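Local coordinates for protein 2',5'-phosphodiesterase 12 (Homo sapiens, PDB 4Z0V) that belongs to the endonuclease/exonuclease/phosphatase family and carries a magnesium ion in its DNase I-like domain, alongside an N-terminal domain of E-set type, at residues 257-262 / 298-303; 287-290 / 296-299; 416-419 / 423-426; 147-152 / 427-432. All coordinates share one frame; numbering follows the deposited sequence.

Contact 1. Residues 257-262 / 298-303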
loop_
_atom_site.group_PDB
_atom_site.type_symbol
_atom_site.label_atom_id
_atom_site.label_comp_id
_atom_site.label_asym_id
_atom_site.label_seq_id
_atom_site.Cartn_x
_atom_site.Cartn_y
_atom_site.Cartn_z
ATOM N N GLU A 257 15.198 -25.994 0.272
ATOM C CA GLU A 257 16.277 -25.011 0.470
ATOM C C GLU A 257 15.992 -23.687 -0.230
ATOM O O GLU A 257 16.255 -22.644 0.363
ATOM C CB GLU A 257 17.662 -25.538 0.022
ATOM N N LYS A 258 15.448 -23.719 -1.461
ATOM C CA LYS A 258 15.129 -22.505 -2.221
ATOM C C LYS A 258 13.993 -21.715 -1.539
ATOM O O LYS A 258 14.064 -20.489 -1.502
ATOM C CB LYS A 258 14.743 -22.837 -3.673
ATOM C CG LYS A 258 15.927 -23.276 -4.540
ATOM N N VAL A 259 12.984 -22.415 -0.973
ATOM C CA VAL A 259 11.866 -21.746 -0.251
ATOM C C VAL A 259 12.428 -21.067 0.998
ATOM O O VAL A 259 12.128 -19.903 1.271
ATOM C CB VAL A 259 10.698 -22.722 0.104
ATOM C CG1 VAL A 259 9.603 -22.004 0.894
ATOM C CG2 VAL A 259 10.106 -23.342 -1.154
ATOM N N LEU A 260 13.241 -21.807 1.771
ATOM C CA LEU A 260 13.776 -21.288 3.028
ATOM C C LEU A 260 14.787 -20.141 2.839
ATOM O O LEU A 260 14.975 -19.362 3.759
ATOM C CB LEU A 260 14.370 -22.414 3.870
ATOM C CG LEU A 260 13.379 -23.507 4.367
ATOM C CD1 LEU A 260 14.067 -24.427 5.383
ATOM C CD2 LEU A 260 12.132 -22.894 5.032
ATOM N N GLN A 261 15.378 -19.986 1.653
ATOM C CA GLN A 261 16.280 -18.861 1.376
ATOM C C GLN A 261 15.543 -17.542 1.272
ATOM O O GLN A 261 16.153 -16.495 1.481
ATOM C CB GLN A 261 16.968 -19.068 0.014
ATOM C CG GLN A 261 18.085 -20.087 0.034
ATOM C CD GLN A 261 18.357 -20.599 -1.362
ATOM O OE1 GLN A 261 18.262 -19.867 -2.363
ATOM N NE2 GLN A 261 18.766 -21.854 -1.449
ATOM N N ARG A 262 14.268 -17.573 0.825
ATOM C CA ARG A 262 13.524 -16.344 0.527
ATOM C C ARG A 262 13.325 -15.466 1.738
ATOM O O ARG A 262 13.136 -15.947 2.862
ATOM C CB ARG A 262 12.163 -16.627 -0.131
ATOM C CG ARG A 262 12.208 -17.807 -1.081
ATOM C CD ARG A 262 12.374 -17.477 -2.532
ATOM N NE ARG A 262 13.457 -16.542 -2.820
ATOM C CZ ARG A 262 14.712 -16.882 -3.082
ATOM N NH1 ARG A 262 15.598 -15.956 -3.399
ATOM N NH2 ARG A 262 15.089 -18.152 -3.026
ATOM N N ARG A 298 5.867 -19.868 -4.689
ATOM C CA ARG A 298 4.681 -19.077 -4.366
ATOM C C ARG A 298 3.572 -19.974 -3.799
ATOM O O ARG A 298 2.870 -19.561 -2.874
ATOM C CB ARG A 298 4.226 -18.290 -5.601
ATOM C CG ARG A 298 5.220 -17.154 -5.896
ATOM C CD ARG A 298 4.710 -16.276 -7.025
ATOM N NE ARG A 298 4.907 -16.900 -8.339
ATOM C CZ ARG A 298 6.020 -16.790 -9.055
ATOM N NH1 ARG A 298 6.099 -17.345 -10.262
ATOM N NH2 ARG A 298 7.061 -16.126 -8.575
ATOM N N LEU A 299 3.448 -21.209 -4.303
ATOM C CA LEU A 299 2.479 -22.159 -3.759
ATOM C C LEU A 299 2.799 -22.470 -2.296
ATOM O O LEU A 299 1.891 -22.478 -1.446
ATOM C CB LEU A 299 2.486 -23.453 -4.588
ATOM C CG LEU A 299 1.473 -23.453 -5.728
ATOM C CD1 LEU A 299 1.863 -24.478 -6.821
ATOM C CD2 LEU A 299 0.053 -23.766 -5.177
ATOM N N ILE A 300 4.078 -22.726 -2.002
ATOM C CA ILE A 300 4.461 -23.084 -0.629
ATOM C C ILE A 300 4.308 -21.852 0.261
ATOM O O ILE A 300 3.773 -21.972 1.368
ATOM C CB ILE A 300 5.858 -23.742 -0.548
ATOM C CG1 ILE A 300 5.800 -25.168 -1.192
ATOM C CG2 ILE A 300 6.347 -23.851 0.917
ATOM C CD1 ILE A 300 7.049 -25.588 -1.735
ATOM N N GLN A 301 4.696 -20.668 -0.240
ATOM C CA GLN A 301 4.523 -19.439 0.563
ATOM C C GLN A 301 3.034 -19.188 0.879
ATOM O O GLN A 301 2.683 -18.882 2.034
ATOM C CB GLN A 301 5.136 -18.225 -0.143
ATOM C CG GLN A 301 6.636 -18.285 -0.219
ATOM C CD GLN A 301 7.284 -17.050 -0.794
ATOM O OE1 GLN A 301 6.732 -16.376 -1.681
ATOM N NE2 GLN A 301 8.548 -16.824 -0.420
ATOM N N MET A 302 2.161 -19.380 -0.124
ATOM C CA MET A 302 0.715 -19.219 0.052
ATOM C C MET A 302 0.169 -20.249 1.061
ATOM O O MET A 302 -0.664 -19.891 1.896
ATOM C CB MET A 302 -0.013 -19.313 -1.311
ATOM C CG MET A 302 -1.550 -19.190 -1.230
ATOM S SD MET A 302 -2.154 -17.696 -0.381
ATOM C CE MET A 302 -1.328 -16.496 -1.191
ATOM N N ALA A 303 0.652 -21.498 1.018
ATOM C CA ALA A 303 0.207 -22.538 1.962
ATOM C C ALA A 303 0.575 -22.145 3.418
ATOM O O ALA A 303 -0.255 -22.298 4.326
ATOM C CB ALA A 303 0.844 -23.872 1.595
HETATM O O HOH W 1 9.723 -18.349 1.812
#
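Q301 NE2 donates to two partners at the meeting of helix 253-261 with helix 295-316: S264 OG, just beyond the first helix, and a water at 2.9 Å from NE2. That water donates a hydrogen bond to V259 O over 2.9 Å, so it bridges the amide to a carbonyl in the last turn of helix 253-261. Q301 OE1 accepts from Y289 N, which leaves both ends of the amide held and its rotation fixed. The side chain is extended beyond CG, and this carries NE2 across to R262, whose CB lies 3.6 Å from NE2 and whose CG comes nearly as close; the two chains cross at about a right angle. R262 bends at chi2 and chi3 and folds back over its own helix end, where NH2 donates to K258 O at 3.0 Å with an N-H...O angle of 144°. Its guanidinium also makes a cation-pi contact with Y289. Beside this polar group, branched side chains meet. V259 CG1 touches I300 CG2 at 3.7 Å and V259 CG2 touches I300 CD1 at 3.8 Å, both V259 methyls thus lying against the isoleucine. Near the end of helix 253-261, carbonyls are therefore satisfied by a water and a folded-back arginine, while a small aliphatic patch joins the two helices beside the buried amide.

Contact 2. Residues 287-290 / 296-299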
loop_
_atom_site.group_PDB
_atom_site.type_symbol
_atom_site.label_atom_id
_atom_site.label_comp_id
_atom_site.label_asym_id
_atom_site.label_seq_id
_atom_site.Cartn_x
_atom_site.Cartn_y
_atom_site.Cartn_z
ATOM N N HIS A 287 3.985 -9.750 -0.250
ATOM C CA HIS A 287 4.663 -9.586 -1.530
ATOM C C HIS A 287 5.403 -10.895 -1.737
ATOM O O HIS A 287 6.391 -11.146 -1.039
ATOM C CB HIS A 287 5.607 -8.362 -1.492
ATOM C CG HIS A 287 6.169 -7.994 -2.837
ATOM N ND1 HIS A 287 7.040 -6.921 -2.974
ATOM C CD2 HIS A 287 5.990 -8.569 -4.055
ATOM C CE1 HIS A 287 7.361 -6.871 -4.262
ATOM N NE2 HIS A 287 6.751 -7.832 -4.959
ATOM N N LEU A 288 4.844 -11.800 -2.586
ATOM C CA LEU A 288 5.429 -13.126 -2.712
ATOM C C LEU A 288 6.643 -13.085 -3.609
ATOM O O LEU A 288 6.865 -12.092 -4.294
ATOM C CB LEU A 288 4.428 -14.154 -3.245
ATOM C CG LEU A 288 3.186 -14.445 -2.384
ATOM C CD1 LEU A 288 2.373 -15.602 -2.991
ATOM C CD2 LEU A 288 3.544 -14.762 -0.913
ATOM N N TYR A 289 7.442 -14.167 -3.568
ATOM C CA TYR A 289 8.651 -14.291 -4.391
ATOM C C TYR A 289 8.318 -13.960 -5.855
ATOM O O TYR A 289 7.271 -14.350 -6.352
ATOM C CB TYR A 289 9.201 -15.684 -4.255
ATOM C CG TYR A 289 10.457 -15.894 -5.067
ATOM C CD1 TYR A 289 11.530 -15.007 -4.977
ATOM C CD2 TYR A 289 10.590 -17.002 -5.891
ATOM C CE1 TYR A 289 12.706 -15.222 -5.700
ATOM C CE2 TYR A 289 11.757 -17.227 -6.616
ATOM C CZ TYR A 289 12.821 -16.348 -6.497
ATOM O OH TYR A 289 13.967 -16.598 -7.213
ATOM N N TRP A 290 9.183 -13.205 -6.512
ATOM C CA TRP A 290 8.918 -12.616 -7.817
ATOM C C TRP A 290 9.328 -13.425 -9.053
ATOM O O TRP A 290 8.799 -13.133 -10.121
ATOM C CB TRP A 290 9.655 -11.257 -7.895
ATOM C CG TRP A 290 11.148 -11.420 -7.851
ATOM C CD1 TRP A 290 11.919 -11.603 -6.741
ATOM C CD2 TRP A 290 12.030 -11.563 -8.979
ATOM N NE1 TRP A 290 13.227 -11.806 -7.103
ATOM C CE2 TRP A 290 13.320 -11.812 -8.472
ATOM C CE3 TRP A 290 11.851 -11.501 -10.373
ATOM C CZ2 TRP A 290 14.431 -11.980 -9.304
ATOM C CZ3 TRP A 290 12.949 -11.695 -11.200
ATOM C CH2 TRP A 290 14.220 -11.929 -10.666
ATOM N N TYR A 296 6.367 -22.894 -7.813
ATOM C CA TYR A 296 6.266 -23.813 -6.668
ATOM C C TYR A 296 6.558 -23.068 -5.360
ATOM O O TYR A 296 6.025 -23.433 -4.318
ATOM C CB TYR A 296 7.186 -25.055 -6.807
ATOM C CG TYR A 296 8.659 -24.812 -6.543
ATOM C CD1 TYR A 296 9.181 -24.897 -5.254
ATOM C CD2 TYR A 296 9.543 -24.565 -7.587
ATOM C CE1 TYR A 296 10.538 -24.695 -5.007
ATOM C CE2 TYR A 296 10.901 -24.347 -7.350
ATOM C CZ TYR A 296 11.395 -24.421 -6.059
ATOM O OH TYR A 296 12.737 -24.230 -5.827
ATOM N N ILE A 297 7.446 -22.070 -5.419
ATOM C CA ILE A 297 7.823 -21.283 -4.228
ATOM C C ILE A 297 6.597 -20.501 -3.750
ATOM O O ILE A 297 6.311 -20.500 -2.559
ATOM C CB ILE A 297 9.024 -20.365 -4.509
ATOM C CG1 ILE A 297 10.306 -21.222 -4.721
ATOM C CG2 ILE A 297 9.226 -19.347 -3.343
ATOM C CD1 ILE A 297 11.467 -20.515 -5.301
ATOM N N ARG A 298 5.867 -19.868 -4.689
ATOM C CA ARG A 298 4.681 -19.077 -4.366
ATOM C C ARG A 298 3.572 -19.974 -3.799
ATOM O O ARG A 298 2.870 -19.561 -2.874
ATOM C CB ARG A 298 4.226 -18.290 -5.601
ATOM C CG ARG A 298 5.220 -17.154 -5.896
ATOM C CD ARG A 298 4.710 -16.276 -7.025
ATOM N NE ARG A 298 4.907 -16.900 -8.339
ATOM C CZ ARG A 298 6.020 -16.790 -9.055
ATOM N NH1 ARG A 298 6.099 -17.345 -10.262
ATOM N NH2 ARG A 298 7.061 -16.126 -8.575
ATOM N N LEU A 299 3.448 -21.209 -4.303
ATOM C CA LEU A 299 2.479 -22.159 -3.759
ATOM C C LEU A 299 2.799 -22.470 -2.296
ATOM O O LEU A 299 1.891 -22.478 -1.446
ATOM C CB LEU A 299 2.486 -23.453 -4.588
ATOM C CG LEU A 299 1.473 -23.453 -5.728
ATOM C CD1 LEU A 299 1.863 -24.478 -6.821
ATOM C CD2 LEU A 299 0.053 -23.766 -5.177
#
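One direct hydrogen bond joins R298 to the loop 287-290: its NH2 donates to Y289 O over 2.9 Å, with an N-H...O angle of 157°. The acceptor lies in the plane of the guanidinium, at its edge, whereas the donor stands well above the carbonyl plane, 46° out of it, and so is not on a lone pair. The same NH2 also bonds H291 O, so one nitrogen clasps two carbonyls of the loop that leads into the helix. The bend at chi3 brings the guanidinium edge round to Y289 O, and R298 CD comes within 3.3 Å of the same oxygen.

Apolar contacts accompany this bond. I297 lies against Y289, with I297 CD1 3.6 Å from Y289 CE2 and I297 CG2 3.7 Å from Y289 CD2, the two side chains meeting at a slant. I297 CG2 also reaches Y289 CB. With chi1 at -180°, the tyrosine CG is set opposite the backbone N, which swings the ring alongside the isoleucine. L288 packs on the aliphatic part of R298: L288 CB lies 4.1 Å from R298 CG, and L288 CD1 is near R298 O.

In the fold, the loop runs from the end of strand 280-287 into helix 295-316 and packs back on that helix's first turns. L288 is backed by M336 of helix 335-342, and its backbone bonds to D327, at the end of strand 322-327.

Contact 3. Residues 416-419 / 423-426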
loop_
_atom_site.group_PDB
_atom_site.type_symbol
_atom_site.label_atom_id
_atom_site.label_comp_id
_atom_site.label_asym_id
_atom_site.label_seq_id
_atom_site.Cartn_x
_atom_site.Cartn_y
_atom_site.Cartn_z
ATOM N N THR A 416 -0.987 3.321 -21.818
ATOM C CA THR A 416 0.013 3.310 -22.893
ATOM C C THR A 416 0.348 4.688 -23.496
ATOM O O THR A 416 1.079 4.733 -24.498
ATOM C CB THR A 416 -0.418 2.346 -24.011
ATOM O OG1 THR A 416 -1.682 2.783 -24.535
ATOM C CG2 THR A 416 -0.524 0.894 -23.517
ATOM N N THR A 417 -0.122 5.795 -22.889
ATOM C CA THR A 417 0.155 7.162 -23.390
ATOM C C THR A 417 1.670 7.402 -23.464
ATOM O O THR A 417 2.164 7.991 -24.433
ATOM C CB THR A 417 -0.564 8.226 -22.512
ATOM O OG1 THR A 417 -1.960 7.969 -22.529
ATOM C CG2 THR A 417 -0.339 9.661 -22.996
ATOM N N HIS A 418 2.413 6.901 -22.472
ATOM C CA HIS A 418 3.862 7.067 -22.446
ATOM C C HIS A 418 4.532 5.680 -22.488
ATOM O O HIS A 418 5.473 5.380 -21.748
ATOM C CB HIS A 418 4.247 7.908 -21.208
ATOM C CG HIS A 418 3.478 9.190 -21.119
ATOM N ND1 HIS A 418 3.830 10.300 -21.873
ATOM C CD2 HIS A 418 2.388 9.497 -20.376
ATOM C CE1 HIS A 418 2.947 11.236 -21.571
ATOM N NE2 HIS A 418 2.059 10.802 -20.677
ATOM N N GLN A 419 4.028 4.849 -23.426
ATOM C CA GLN A 419 4.377 3.469 -23.748
ATOM C C GLN A 419 3.921 2.500 -22.646
ATOM O O GLN A 419 3.126 1.608 -22.908
ATOM C CB GLN A 419 5.874 3.270 -24.064
ATOM C CG GLN A 419 6.144 1.828 -24.513
ATOM C CD GLN A 419 7.589 1.465 -24.612
ATOM O OE1 GLN A 419 8.425 2.258 -25.040
ATOM N NE2 GLN A 419 7.898 0.222 -24.276
ATOM N N SER A 423 5.035 6.375 -15.403
ATOM C CA SER A 423 5.040 7.487 -16.338
ATOM C C SER A 423 4.892 8.796 -15.589
ATOM O O SER A 423 4.653 8.822 -14.360
ATOM C CB SER A 423 3.903 7.328 -17.342
ATOM O OG SER A 423 2.667 7.627 -16.713
ATOM N N VAL A 424 4.882 9.895 -16.353
ATOM C CA VAL A 424 4.608 11.209 -15.773
ATOM C C VAL A 424 3.182 11.255 -15.150
ATOM O O VAL A 424 2.926 12.112 -14.318
ATOM C CB VAL A 424 4.768 12.327 -16.850
ATOM C CG1 VAL A 424 6.215 12.419 -17.325
ATOM C CG2 VAL A 424 3.825 12.106 -18.037
ATOM N N SER A 425 2.277 10.323 -15.534
ATOM C CA SER A 425 0.902 10.326 -15.074
ATOM C C SER A 425 0.575 9.158 -14.137
ATOM O O SER A 425 -0.556 9.052 -13.682
ATOM C CB SER A 425 -0.031 10.287 -16.285
ATOM O OG SER A 425 0.196 11.426 -17.100
ATOM N N HIS A 426 1.553 8.280 -13.861
ATOM C CA HIS A 426 1.316 7.074 -13.063
ATOM C C HIS A 426 2.588 6.724 -12.286
ATOM O O HIS A 426 3.624 6.453 -12.893
ATOM C CB HIS A 426 0.910 5.939 -14.014
ATOM C CG HIS A 426 0.379 4.759 -13.277
ATOM N ND1 HIS A 426 -0.959 4.634 -13.001
ATOM C CD2 HIS A 426 1.044 3.727 -12.711
ATOM C CE1 HIS A 426 -1.085 3.516 -12.302
ATOM N NE2 HIS A 426 0.093 2.925 -12.116
HETATM O O HOH W 2 -0.157 12.228 -19.812
#
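An ST turn within a type I beta turn, S423 to H426, provides the surface on which H418 packs, both lying in the connection between helix 412-416 and strand 433-439. S423 OG accepts from S425 N at 3.0 Å with an N-H...O angle of 151°, and the backbone bond H426 N to S423 O closes the beta turn. The S423 hydroxyl sits between its own N and carbonyl carbon (chi1 74°), where it can turn back on the chain. S423 CB meets H418 CB at 3.9 Å.

V424 supplies the closest approach to the ring. Its CG2 lies over one face of the H418 imidazole, 3.7 Å from the centroid and 24° off the ring normal, a CH-pi interaction offset toward the NE2 side; the nearest approach is 3.4 Å, from V424 CG2 to H418 NE2. T417 CG2 covers the opposite face near the rim, so the imidazole is sandwiched between a methyl of its own segment and one of the turn. In the ring plane a water stands 2.8 Å from H418 NE2, and that water donates to S425 OG at 2.9 Å. S425 OG also bonds T107 O, although S425 has a second conformer and the water link holds for the one described here.

The chemistry is therefore divided by direction: methyls on both faces probably limit the tilt of the imidazole, while the polar edge reaches the turn through water. Since no direct hydrogen bond spans the two segments, the contact probably rests mainly on methyl-ring packing, with the water link as a conformer-dependent addition.

Contact 4. Residues 147-152 / 427-432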
loop_
_atom_site.group_PDB
_atom_site.type_symbol
_atom_site.label_atom_id
_atom_site.label_comp_id
_atom_site.label_asym_id
_atom_site.label_seq_id
_atom_site.Cartn_x
_atom_site.Cartn_y
_atom_site.Cartn_z
ATOM N N VAL A 147 17.250 0.299 -18.531
ATOM C CA VAL A 147 16.843 -1.025 -19.056
ATOM C C VAL A 147 15.352 -1.286 -18.776
ATOM O O VAL A 147 14.626 -1.692 -19.684
ATOM C CB VAL A 147 17.738 -2.191 -18.508
ATOM C CG1 VAL A 147 17.228 -3.572 -18.948
ATOM C CG2 VAL A 147 19.202 -2.006 -18.903
ATOM N N LEU A 148 14.895 -1.068 -17.528
ATOM C CA LEU A 148 13.503 -1.378 -17.173
ATOM C C LEU A 148 12.497 -0.339 -17.648
ATOM O O LEU A 148 11.464 -0.713 -18.189
ATOM C CB LEU A 148 13.338 -1.550 -15.650
ATOM C CG LEU A 148 14.127 -2.665 -14.938
ATOM C CD1 LEU A 148 13.720 -2.737 -13.465
ATOM C CD2 LEU A 148 13.877 -4.025 -15.566
ATOM N N TYR A 149 12.765 0.962 -17.425
ATOM C CA TYR A 149 11.785 1.997 -17.742
ATOM C C TYR A 149 12.398 3.106 -18.629
ATOM O O TYR A 149 12.252 4.284 -18.311
ATOM C CB TYR A 149 11.239 2.590 -16.416
ATOM C CG TYR A 149 10.969 1.578 -15.319
ATOM C CD1 TYR A 149 10.017 0.575 -15.485
ATOM C CD2 TYR A 149 11.642 1.644 -14.097
ATOM C CE1 TYR A 149 9.729 -0.332 -14.462
ATOM C CE2 TYR A 149 11.370 0.735 -13.068
ATOM C CZ TYR A 149 10.418 -0.255 -13.262
ATOM O OH TYR A 149 10.147 -1.167 -12.270
ATOM N N PRO A 150 13.032 2.771 -19.785
ATOM C CA PRO A 150 13.672 3.831 -20.595
ATOM C C PRO A 150 12.681 4.822 -21.209
ATOM O O PRO A 150 13.048 5.974 -21.485
ATOM C CB PRO A 150 14.412 3.046 -21.679
ATOM C CG PRO A 150 13.690 1.729 -21.778
ATOM C CD PRO A 150 13.275 1.433 -20.362
ATOM N N TYR A 151 11.420 4.387 -21.352
ATOM C CA TYR A 151 10.294 5.146 -21.887
ATOM C C TYR A 151 9.761 6.181 -20.900
ATOM O O TYR A 151 8.962 7.032 -21.285
ATOM C CB TYR A 151 9.150 4.184 -22.280
ATOM C CG TYR A 151 8.822 3.146 -21.218
ATOM C CD1 TYR A 151 8.053 3.474 -20.103
ATOM C CD2 TYR A 151 9.302 1.842 -21.320
ATOM C CE1 TYR A 151 7.772 2.532 -19.116
ATOM C CE2 TYR A 151 9.042 0.896 -20.329
ATOM C CZ TYR A 151 8.286 1.250 -19.223
ATOM O OH TYR A 151 7.968 0.297 -18.289
ATOM N N CYS A 152 10.141 6.083 -19.621
ATOM C CA CYS A 152 9.615 6.980 -18.601
ATOM C C CYS A 152 10.489 8.207 -18.500
ATOM O O CYS A 152 11.699 8.085 -18.542
ATOM C CB CYS A 152 9.520 6.251 -17.260
ATOM S SG CYS A 152 8.795 7.243 -15.933
ATOM N N PRO A 427 2.524 6.752 -10.936
ATOM C CA PRO A 427 3.759 6.659 -10.141
ATOM C C PRO A 427 4.306 5.273 -9.805
ATOM O O PRO A 427 5.170 5.171 -8.933
ATOM C CB PRO A 427 3.358 7.384 -8.848
ATOM C CG PRO A 427 1.875 6.993 -8.685
ATOM C CD PRO A 427 1.357 7.118 -10.088
ATOM N N SER A 428 3.825 4.215 -10.438
ATOM C CA SER A 428 4.356 2.882 -10.121
ATOM C C SER A 428 4.360 2.044 -11.399
ATOM O O SER A 428 3.765 2.462 -12.379
ATOM C CB SER A 428 3.488 2.224 -9.041
ATOM O OG SER A 428 3.896 0.872 -8.858
ATOM N N ASP A 429 5.012 0.874 -11.398
ATOM C CA ASP A 429 4.894 -0.029 -12.540
ATOM C C ASP A 429 3.651 -0.920 -12.336
ATOM O O ASP A 429 3.263 -1.654 -13.236
ATOM C CB ASP A 429 6.170 -0.856 -12.769
ATOM C CG ASP A 429 6.714 -1.652 -11.600
ATOM O OD1 ASP A 429 6.367 -1.336 -10.447
ATOM O OD2 ASP A 429 7.609 -2.475 -11.824
ATOM N N HIS A 430 3.021 -0.838 -11.145
ATOM C CA HIS A 430 1.768 -1.535 -10.844
ATOM C C HIS A 430 0.618 -0.543 -10.802
ATOM O O HIS A 430 0.838 0.660 -10.701
ATOM C CB HIS A 430 1.852 -2.277 -9.503
ATOM C CG HIS A 430 2.736 -3.481 -9.512
ATOM N ND1 HIS A 430 2.210 -4.764 -9.390
ATOM C CD2 HIS A 430 4.082 -3.563 -9.556
ATOM C CE1 HIS A 430 3.252 -5.587 -9.399
ATOM N NE2 HIS A 430 4.402 -4.912 -9.499
ATOM N N ILE A 431 -0.613 -1.053 -10.838
ATOM C CA ILE A 431 -1.834 -0.261 -10.761
ATOM C C ILE A 431 -2.535 -0.615 -9.463
ATOM O O ILE A 431 -2.713 -1.804 -9.175
ATOM C CB ILE A 431 -2.704 -0.552 -11.996
ATOM C CG1 ILE A 431 -1.944 -0.228 -13.305
ATOM C CG2 ILE A 431 -4.038 0.186 -11.900
ATOM C CD1 ILE A 431 -2.664 -0.743 -14.601
ATOM N N ALA A 432 -2.939 0.396 -8.686
ATOM C CA ALA A 432 -3.638 0.176 -7.432
ATOM C C ALA A 432 -4.947 -0.519 -7.646
ATOM O O ALA A 432 -5.687 -0.195 -8.602
ATOM C CB ALA A 432 -3.902 1.515 -6.727
#
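Y149, the first residue past helix 142-148 to leave helical backbone angles, begins a type I beta turn to C152 and faces D429 across a CA separation of 8.9 Å. The turn is closed by C152 N bonding Y149 O at 3.1 Å. On the other side, 427-432 approaches the last strand of the DNase I-like fold, and its S428-D429-H430 sequence corresponds to the Ser-Asp-His signature of the family. S428 OG accepts from H430 N at 3.0 Å, almost straight at 169°, making an ST turn that bends the chain around D429; the same hydroxyl bonds N132 O.

The two segments are joined by Y149 OH donating to D429 OD2 at 2.9 Å. OD2 lies near the ring plane at the edge of the tyrosine, yet the hydroxyl meets the carboxylate from above, 68° out of its plane, and ring and carboxylate stand nearly perpendicular. D429 CG is wedged between its own N and carbonyl carbon (chi1 54°), a setting that directs the carboxylate at the hydroxyl. The D429 side chain is about 4 Å from the bound magnesium ion, and the tyrosine therefore probably helps to position a carboxylate close to the metal ion. V384 of strand 382-384 touches both residues. L148 CB covers a face of the Y149 ring over its centre, and Y149 CE1 rests 4.0 Å from D429 CB.

Overall arrangement
Along the chain, 147-152 opens contact 4, whose partner 427-432 follows 275 residues on from the near end, just before the last strand. All the others fall within that span. Contact 1 opens at helix 253-261 and contact 2 at the end of strand 280-287; both finish on helix 295-316, sharing R298 and L299, and they touch through Q301 and Y289. Contact 3 then closes a short loop behind helix 412-416 and meets contact 4, with centres about 8 Å apart. Two clusters result, one around helix 295-316 and one before strand 433-439. They come nearest between contacts 2 and 4, about 6 Å between nearest atoms, with W290 and D429 both near the magnesium ion.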